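PDB 3F7X: putative polyketide cyclase from Pseudomonas putida KT2440, which is of unknown function but carries a SnoaL-like domain, consistent with its naming as a putative polyketide cyclase. Local coordinates for residues 38-51 with 61-73. Residues are numbered along the deposited sequence; the frame is centred on the assembly and turned at random. Where two conformers were deposited one is given.
Sequences MPAFLALLSEDVIH and GKARFAAFMEKMN. With EDO (1,2-ethanediol), chain D.
Phe65 is sandwiched between His51 and Leu45, and this is the tightly packed part of the contact. The imidazole lies in an offset stack on one face of the phenyl ring, with centroids 3.8 Å apart and planes only 4° from parallel. Over the opposite face comes a leucine methyl, Leu45 CD1, 3.7 Å from Phe65 CD2 in a CH-pi contact. With CG anti to the backbone N (chi1 -172°), the His51 ring also turns its edge into the face of Phe68, CE1 standing 3.6 Å above the centre of that ring. The polar end of His51, at NE2, meets Asn139, its stronger partner, and a bound ethanediol that probably came from the crystallisation liquor. An alanine in place of Phe65 would probably open a gap between His51 and Leu45 and leave the imidazole free to tilt.

Toward solvent the contact is polar. Lys62 reaches back to the end of helix 38-43, where NZ donates to Leu45 O at 2.8 Å and to Leu42 O at 3.0 Å; Leu45 N reaches Leu42 O from the other face of its carbonyl plane. At the corner of the chain the backbone N of Lys62 bonds Glu47 O, and Gly61 N donates nearly straight to Val49 O. A water links Glu47 OE2 with Ala63 N.

Farther along, Leu42 CD1 rests on Ala66 CB and Met69 CE lies over the Phe41 ring. Helices 38-43 and 62-73 run roughly antiparallel (145°), their axes 11.0 Å apart, with Tyr29 of helix 22-35 and Val137 of strand 133-141 also against Phe65.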
HETATM    1  N   MSE A  38     -13.576  19.095   5.042  1.00 13.33           N
HETATM    2  CA  MSE A  38     -12.501  18.911   6.009  1.00 13.00           C
HETATM    3  C   MSE A  38     -13.008  18.710   7.449  1.00 12.52           C
HETATM    4  O   MSE A  38     -12.491  17.841   8.123  1.00 12.49           O
HETATM    5  CB  MSE A  38     -11.458  19.990   5.874  1.00 16.55           C
HETATM    6  CG  MSE A  38     -10.677  19.864   4.549  1.00 16.58           C
HETATM    7 SE   MSE A  38      -9.717  18.208   4.280  0.75 13.36          SE
HETATM    8  CE  MSE A  38     -10.965  17.224   3.129  1.00 15.36           C
ATOM      9  N   PRO A  39     -14.061  19.420   7.864  1.00 13.49           N
ATOM     10  CA  PRO A  39     -14.553  19.101   9.191  1.00 13.61           C
ATOM     11  C   PRO A  39     -14.999  17.641   9.332  1.00 11.87           C
ATOM     12  O   PRO A  39     -14.694  16.989  10.339  1.00 12.91           O
ATOM     13  CB  PRO A  39     -15.727  20.061   9.373  1.00 16.27           C
ATOM     14  CG  PRO A  39     -15.370  21.211   8.497  1.00 16.06           C
ATOM     15  CD  PRO A  39     -14.696  20.634   7.305  1.00 15.47           C
ATOM     16  N   ALA A  40     -15.722  17.127   8.347  1.00 12.47           N
ATOM     17  CA  ALA A  40     -16.188  15.748   8.381  1.00 12.87           C
ATOM     18  C   ALA A  40     -15.036  14.780   8.346  1.00 11.59           C
ATOM     19  O   ALA A  40     -15.038  13.757   9.026  1.00 14.34           O
ATOM     20  CB  ALA A  40     -17.139  15.492   7.221  1.00 14.45           C
ATOM     21  N   PHE A  41     -14.037  15.089   7.536  1.00  9.99           N
ATOM     22  CA  PHE A  41     -12.844  14.239   7.371  1.00 10.55           C
ATOM     23  C   PHE A  41     -12.064  14.136   8.686  1.00 10.33           C
ATOM     24  O   PHE A  41     -11.779  13.043   9.171  1.00 11.26           O
ATOM     25  CB  PHE A  41     -11.989  14.864   6.262  1.00 11.21           C
ATOM     26  CG  PHE A  41     -10.736  14.117   5.913  1.00 10.78           C
ATOM     27  CD1 PHE A  41     -10.749  13.044   5.025  1.00 11.25           C
ATOM     28  CD2 PHE A  41      -9.529  14.494   6.481  1.00 11.08           C
ATOM     29  CE1 PHE A  41      -9.567  12.390   4.720  1.00 11.85           C
ATOM     30  CE2 PHE A  41      -8.363  13.816   6.194  1.00 12.51           C
ATOM     31  CZ  PHE A  41      -8.384  12.778   5.303  1.00 12.36           C
ATOM     32  N   LEU A  42     -11.770  15.288   9.279  1.00 10.76           N
ATOM     33  CA  LEU A  42     -10.936  15.315  10.479  1.00 12.01           C
ATOM     34  C   LEU A  42     -11.687  14.735  11.689  1.00 12.31           C
ATOM     35  O   LEU A  42     -11.064  14.172  12.584  1.00 12.81           O
ATOM     36  CB  LEU A  42     -10.480  16.742  10.769  1.00 13.41           C
ATOM     37  CG  LEU A  42      -9.510  17.346   9.734  1.00 14.10           C
ATOM     38  CD1 LEU A  42      -9.325  18.835  10.003  1.00 18.12           C
ATOM     39  CD2 LEU A  42      -8.165  16.630   9.749  1.00 17.23           C
ATOM     40  N   ALA A  43     -13.017  14.818  11.687  1.00 11.61           N
ATOM     41  CA  ALA A  43     -13.820  14.304  12.797  1.00 12.79           C
ATOM     42  C   ALA A  43     -13.674  12.805  12.956  1.00 11.66           C
ATOM     43  O   ALA A  43     -13.930  12.273  14.042  1.00 13.54           O
ATOM     44  CB  ALA A  43     -15.286  14.652  12.632  1.00 14.63           C
ATOM     45  N   LEU A  44     -13.320  12.112  11.869  1.00 10.76           N
ATOM     46  CA  LEU A  44     -13.203  10.660  11.904  1.00 11.25           C
ATOM     47  C   LEU A  44     -11.895  10.174  12.498  1.00 11.04           C
ATOM     48  O   LEU A  44     -11.737   8.988  12.721  1.00 13.08           O
ATOM     49  CB  LEU A  44     -13.283  10.131  10.476  1.00 12.41           C
ATOM     50  CG  LEU A  44     -14.593  10.491   9.780  1.00 12.10           C
ATOM     51  CD1 LEU A  44     -14.575  10.075   8.338  1.00 15.78           C
ATOM     52  CD2 LEU A  44     -15.832   9.928  10.477  1.00 18.76           C
ATOM     53  N   LEU A  45     -10.958  11.080  12.712  1.00 11.72           N
ATOM     54  CA  LEU A  45      -9.616  10.720  13.139  1.00 10.70           C
ATOM     55  C   LEU A  45      -9.438  10.861  14.639  1.00 11.00           C
ATOM     56  O   LEU A  45      -9.980  11.778  15.284  1.00 12.80           O
ATOM     57  CB  LEU A  45      -8.594  11.665  12.491  1.00 12.13           C
ATOM     58  CG  LEU A  45      -8.651  11.773  10.955  1.00 12.48           C
ATOM     59  CD1 LEU A  45      -7.572  12.737  10.456  1.00 15.35           C
ATOM     60  CD2 LEU A  45      -8.574  10.407  10.272  1.00 16.58           C
ATOM     61  N   SER A  46      -8.623   9.993  15.219  1.00 10.90           N
ATOM     62  CA  SER A  46      -8.322  10.154  16.617  0.50 11.71           C
ATOM     63  C   SER A  46      -7.395  11.357  16.820  1.00 10.13           C
ATOM     64  O   SER A  46      -6.676  11.796  15.923  1.00 11.13           O
ATOM     65  CB  SER A  46      -7.688   8.900  17.152  0.50 12.65           C
ATOM     66  OG  SER A  46      -6.416   8.769  16.594  0.50 14.17           O
ATOM     67  N   GLU A  47      -7.448  11.937  18.009  1.00 11.57           N
ATOM     68  CA  GLU A  47      -6.555  13.073  18.334  0.50 10.94           C
ATOM     69  C   GLU A  47      -5.082  12.734  18.159  1.00 12.23           C
ATOM     70  O   GLU A  47      -4.289  13.588  17.796  1.00 12.24           O
ATOM     71  CB  GLU A  47      -6.772  13.572  19.775  0.50 12.60           C
ATOM     72  CG  GLU A  47      -5.796  14.696  20.198  0.50 13.22           C
ATOM     73  CD  GLU A  47      -5.956  16.012  19.434  0.50 13.89           C
ATOM     74  OE1 GLU A  47      -6.950  16.184  18.786  0.50 14.18           O
ATOM     75  OE2 GLU A  47      -5.107  16.911  19.546  0.50 17.78           O
ATOM     76  N   ASP A  48      -4.724  11.463  18.420  1.00 11.64           N
ATOM     77  CA  ASP A  48      -3.369  10.988  18.295  1.00 12.28           C
ATOM     78  C   ASP A  48      -3.125  10.121  17.072  1.00 11.31           C
ATOM     79  O   ASP A  48      -2.231   9.268  17.065  1.00 13.99           O
ATOM     80  CB  ASP A  48      -3.010  10.290  19.584  1.00 14.60           C
ATOM     81  CG  ASP A  48      -2.885  11.309  20.740  1.00 14.88           C
ATOM     82  OD1 ASP A  48      -2.283  12.399  20.522  1.00 17.89           O
ATOM     83  OD2 ASP A  48      -3.300  11.010  21.885  1.00 18.79           O
ATOM     84  N   VAL A  49      -3.903  10.370  16.033  1.00 10.32           N
ATOM     85  CA  VAL A  49      -3.778   9.616  14.790  1.00 10.09           C
ATOM     86  C   VAL A  49      -2.332   9.597  14.280  1.00 10.89           C
ATOM     87  O   VAL A  49      -1.637  10.612  14.260  1.00 11.95           O
ATOM     88  CB  VAL A  49      -4.718  10.210  13.725  1.00 10.48           C
ATOM     89  CG1 VAL A  49      -4.419  11.677  13.429  1.00 10.94           C
ATOM     90  CG2 VAL A  49      -4.705   9.379  12.413  1.00 10.95           C
ATOM     91  N   ILE A  50      -1.917   8.417  13.836  1.00 10.28           N
ATOM     92  CA  ILE A  50      -0.636   8.208  13.204  1.00 10.99           C
ATOM     93  C   ILE A  50      -0.842   8.295  11.713  1.00  9.99           C
ATOM     94  O   ILE A  50      -1.696   7.584  11.157  1.00 11.47           O
ATOM     95  CB  ILE A  50      -0.049   6.825  13.592  1.00 13.21           C
ATOM     96  CG1 ILE A  50       0.235   6.780  15.078  1.00 17.00           C
ATOM     97  CG2 ILE A  50       1.163   6.502  12.713  1.00 14.66           C
ATOM     98  CD1 ILE A  50       0.562   5.385  15.563  1.00 22.81           C
ATOM     99  N   HIS A  51      -0.054   9.132  11.066  1.00 10.42           N
ATOM    100  CA  HIS A  51      -0.172   9.317   9.610  1.00  9.72           C
ATOM    101  C   HIS A  51       1.139   8.997   8.928  1.00  9.99           C
ATOM    102  O   HIS A  51       2.127   9.743   9.073  1.00 10.81           O
ATOM    103  CB  HIS A  51      -0.561  10.764   9.298  1.00  9.96           C
ATOM    104  CG  HIS A  51      -0.898  11.018   7.869  1.00 10.19           C
ATOM    105  ND1 HIS A  51      -1.029  12.281   7.362  1.00 11.24           N
ATOM    106  CD2 HIS A  51      -1.170  10.170   6.849  1.00 11.40           C
ATOM    107  CE1 HIS A  51      -1.394  12.208   6.096  1.00 13.13           C
ATOM    108  NE2 HIS A  51      -1.507  10.933   5.769  1.00 12.26           N
ATOM    109  N   GLY A  61      -0.531  12.959  15.226  1.00 11.67           N
ATOM    110  CA  GLY A  61      -1.529  13.818  15.806  1.00 12.13           C
ATOM    111  C   GLY A  61      -2.432  14.496  14.814  1.00 10.61           C
ATOM    112  O   GLY A  61      -2.084  14.712  13.641  1.00 11.77           O
ATOM    113  N   LYS A  62      -3.618  14.806  15.286  1.00 11.59           N
ATOM    114  CA  LYS A  62      -4.609  15.435  14.449  0.50 10.59           C
ATOM    115  C   LYS A  62      -4.199  16.819  13.953  1.00 12.02           C
ATOM    116  O   LYS A  62      -4.501  17.190  12.813  1.00 13.17           O
ATOM    117  CB  LYS A  62      -5.959  15.480  15.155  0.50 11.45           C
ATOM    118  CG  LYS A  62      -7.045  16.172  14.325  0.50 10.85           C
ATOM    119  CD  LYS A  62      -8.416  16.041  14.936  0.50 12.57           C
ATOM    120  CE  LYS A  62      -8.951  14.641  14.851  0.50 11.33           C
ATOM    121  NZ  LYS A  62     -10.316  14.542  15.434  0.50 12.41           N
ATOM    122  N   ALA A  63      -3.529  17.620  14.802  1.00 12.38           N
ATOM    123  CA  ALA A  63      -3.118  18.952  14.339  1.00 13.16           C
ATOM    124  C   ALA A  63      -2.218  18.848  13.121  1.00 12.54           C
ATOM    125  O   ALA A  63      -2.362  19.603  12.146  1.00 12.92           O
ATOM    126  CB  ALA A  63      -2.426  19.783  15.462  1.00 15.81           C
ATOM    127  N   ARG A  64      -1.277  17.923  13.148  1.00 11.61           N
ATOM    128  CA  ARG A  64      -0.374  17.756  12.005  0.50 12.07           C
ATOM    129  C   ARG A  64      -1.166  17.260  10.786  1.00 10.91           C
ATOM    130  O   ARG A  64      -0.878  17.682   9.663  1.00 10.80           O
ATOM    131  CB  ARG A  64       0.804  16.823  12.312  0.50 13.18           C
ATOM    132  CG  ARG A  64       1.904  17.456  13.144  0.50 16.55           C
ATOM    133  CD  ARG A  64       3.219  16.707  13.030  0.50 18.69           C
ATOM    134  NE  ARG A  64       4.009  17.131  11.876  0.50 19.67           N
ATOM    135  CZ  ARG A  64       5.169  16.586  11.483  0.50 17.70           C
ATOM    136  NH1 ARG A  64       5.684  15.552  12.126  0.50 21.12           N
ATOM    137  NH2 ARG A  64       5.780  17.069  10.417  0.50 25.64           N
ATOM    138  N   PHE A  65      -2.153  16.390  11.000  1.00 10.37           N
ATOM    139  CA  PHE A  65      -2.945  15.893   9.876  1.00 10.42           C
ATOM    140  C   PHE A  65      -3.762  17.037   9.246  1.00 10.20           C
ATOM    141  O   PHE A  65      -3.881  17.148   8.034  1.00 10.63           O
ATOM    142  CB  PHE A  65      -3.818  14.737  10.363  1.00 10.44           C
ATOM    143  CG  PHE A  65      -4.092  13.652   9.325  1.00 10.90           C
ATOM    144  CD1 PHE A  65      -4.556  13.954   8.067  1.00 13.02           C
ATOM    145  CD2 PHE A  65      -3.934  12.310   9.660  1.00 11.50           C
ATOM    146  CE1 PHE A  65      -4.817  12.937   7.165  1.00 12.06           C
ATOM    147  CE2 PHE A  65      -4.220  11.326   8.756  1.00 11.51           C
ATOM    148  CZ  PHE A  65      -4.639  11.654   7.515  1.00 10.57           C
ATOM    149  N   ALA A  66      -4.309  17.920  10.093  1.00 10.57           N
ATOM    150  CA  ALA A  66      -5.054  19.072   9.587  1.00 11.19           C
ATOM    151  C   ALA A  66      -4.132  19.968   8.766  1.00 10.30           C
ATOM    152  O   ALA A  66      -4.510  20.462   7.702  1.00 11.18           O
ATOM    153  CB  ALA A  66      -5.666  19.839  10.776  1.00 12.50           C
ATOM    154  N   ALA A  67      -2.910  20.183   9.249  1.00 10.83           N
ATOM    155  CA  ALA A  67      -1.923  20.982   8.518  1.00 11.13           C
ATOM    156  C   ALA A  67      -1.548  20.330   7.199  1.00 10.83           C
ATOM    157  O   ALA A  67      -1.395  20.998   6.177  1.00 12.14           O
ATOM    158  CB  ALA A  67      -0.681  21.214   9.374  1.00 13.24           C
ATOM    159  N   PHE A  68      -1.410  19.003   7.192  1.00 10.92           N
ATOM    160  CA  PHE A  68      -1.142  18.251   5.967  1.00 11.01           C
ATOM    161  C   PHE A  68      -2.257  18.465   4.944  1.00 11.82           C
ATOM    162  O   PHE A  68      -1.983  18.716   3.773  1.00 11.27           O
ATOM    163  CB  PHE A  68      -0.978  16.770   6.318  1.00 11.51           C
ATOM    164  CG  PHE A  68      -0.683  15.894   5.127  1.00 11.10           C
ATOM    165  CD1 PHE A  68      -1.716  15.386   4.350  1.00 13.32           C
ATOM    166  CD2 PHE A  68       0.609  15.557   4.802  1.00 13.21           C
ATOM    167  CE1 PHE A  68      -1.447  14.565   3.255  1.00 14.29           C
ATOM    168  CE2 PHE A  68       0.860  14.726   3.726  1.00 16.49           C
ATOM    169  CZ  PHE A  68      -0.168  14.260   2.976  1.00 14.46           C
HETATM  170  N   MSE A  69      -3.494  18.384   5.403  1.00 10.43           N
HETATM  171  CA  MSE A  69      -4.607  18.581   4.511  1.00 10.27           C
HETATM  172  C   MSE A  69      -4.712  20.019   4.018  1.00 11.17           C
HETATM  173  O   MSE A  69      -5.104  20.241   2.875  1.00 12.39           O
HETATM  174  CB  MSE A  69      -5.936  18.109   5.104  1.00 10.92           C
HETATM  175  CG  MSE A  69      -5.997  16.630   5.390  1.00 11.72           C
HETATM  176 SE   MSE A  69      -5.612  15.510   3.857  0.75 11.67          SE
HETATM  177  CE  MSE A  69      -7.275  15.860   2.921  1.00 19.08           C
ATOM    178  N   GLU A  70      -4.389  20.992   4.849  1.00 10.23           N
ATOM    179  CA  GLU A  70      -4.367  22.375   4.418  0.50 10.94           C
ATOM    180  C   GLU A  70      -3.381  22.556   3.246  1.00 11.90           C
ATOM    181  O   GLU A  70      -3.654  23.213   2.250  1.00 12.48           O
ATOM    182  CB  GLU A  70      -3.991  23.238   5.623  0.50  9.84           C
ATOM    183  CG  GLU A  70      -5.180  23.527   6.521  0.50 14.95           C
ATOM    184  CD  GLU A  70      -5.019  24.750   7.418  0.50 22.68           C
ATOM    185  OE1 GLU A  70      -4.100  25.569   7.198  0.50 30.47           O
ATOM    186  OE2 GLU A  70      -5.859  24.919   8.322  0.50 24.31           O
ATOM    187  N   LYS A  71      -2.214  21.952   3.391  1.00 11.52           N
ATOM    188  CA  LYS A  71      -1.188  22.042   2.354  0.50 13.42           C
ATOM    189  C   LYS A  71      -1.635  21.301   1.113  1.00 11.70           C
ATOM    190  O   LYS A  71      -1.484  21.784  -0.005  1.00 13.17           O
ATOM    191  CB  LYS A  71       0.143  21.504   2.848  0.50 15.49           C
ATOM    192  CG  LYS A  71       1.302  21.740   1.843  0.50 18.62           C
ATOM    193  CD  LYS A  71       1.881  23.176   1.868  0.50 23.59           C
ATOM    194  CE  LYS A  71       2.622  23.569   0.549  0.50 25.45           C
ATOM    195  NZ  LYS A  71       3.864  22.783   0.207  0.50 22.07           N
HETATM  196  N   MSE A  72      -2.203  20.121   1.299  1.00 11.70           N
HETATM  197  CA  MSE A  72      -2.659  19.345   0.164  0.50 13.58           C
HETATM  198  C   MSE A  72      -3.726  20.140  -0.603  1.00 12.54           C
HETATM  199  O   MSE A  72      -3.722  20.182  -1.843  1.00 15.02           O
HETATM  200  CB  MSE A  72      -3.186  17.989   0.636  0.50 16.79           C
HETATM  201  CG  MSE A  72      -3.150  16.918  -0.416  0.50 21.61           C
HETATM  202 SE   MSE A  72      -3.846  15.238   0.268  0.38 25.46          SE
HETATM  203  CE  MSE A  72      -5.501  15.627  -0.477  0.50 14.73           C
ATOM    204  N   ASN A  73      -4.639  20.767   0.128  1.00 11.74           N
ATOM    205  CA  ASN A  73      -5.694  21.559  -0.499  1.00 13.12           C
ATOM    206  C   ASN A  73      -5.196  22.822  -1.197  1.00 13.83           C
ATOM    207  O   ASN A  73      -5.856  23.320  -2.104  1.00 17.40           O
ATOM    208  CB  ASN A  73      -6.802  21.855   0.524  1.00 15.45           C
ATOM    209  CG  ASN A  73      -7.573  20.597   0.939  1.00 17.75           C
ATOM    210  OD1 ASN A  73      -7.625  19.626   0.178  1.00 20.00           O
ATOM    211  ND2 ASN A  73      -8.177  20.617   2.117  1.00 18.29           N
TER
HETATM  212  C1  EDO D 135      -5.417  10.773   2.487  1.00 17.46           C
HETATM  213  O1  EDO D 135      -5.534   9.543   3.148  1.00 15.99           O
HETATM  214  C2  EDO D 135      -4.518  11.762   3.267  1.00 16.63           C
HETATM  215  O2  EDO D 135      -3.151  11.255   3.442  1.00 16.65           O
HETATM  216  O   HOH W   1      -3.135  17.151  17.672  1.00 22.95           O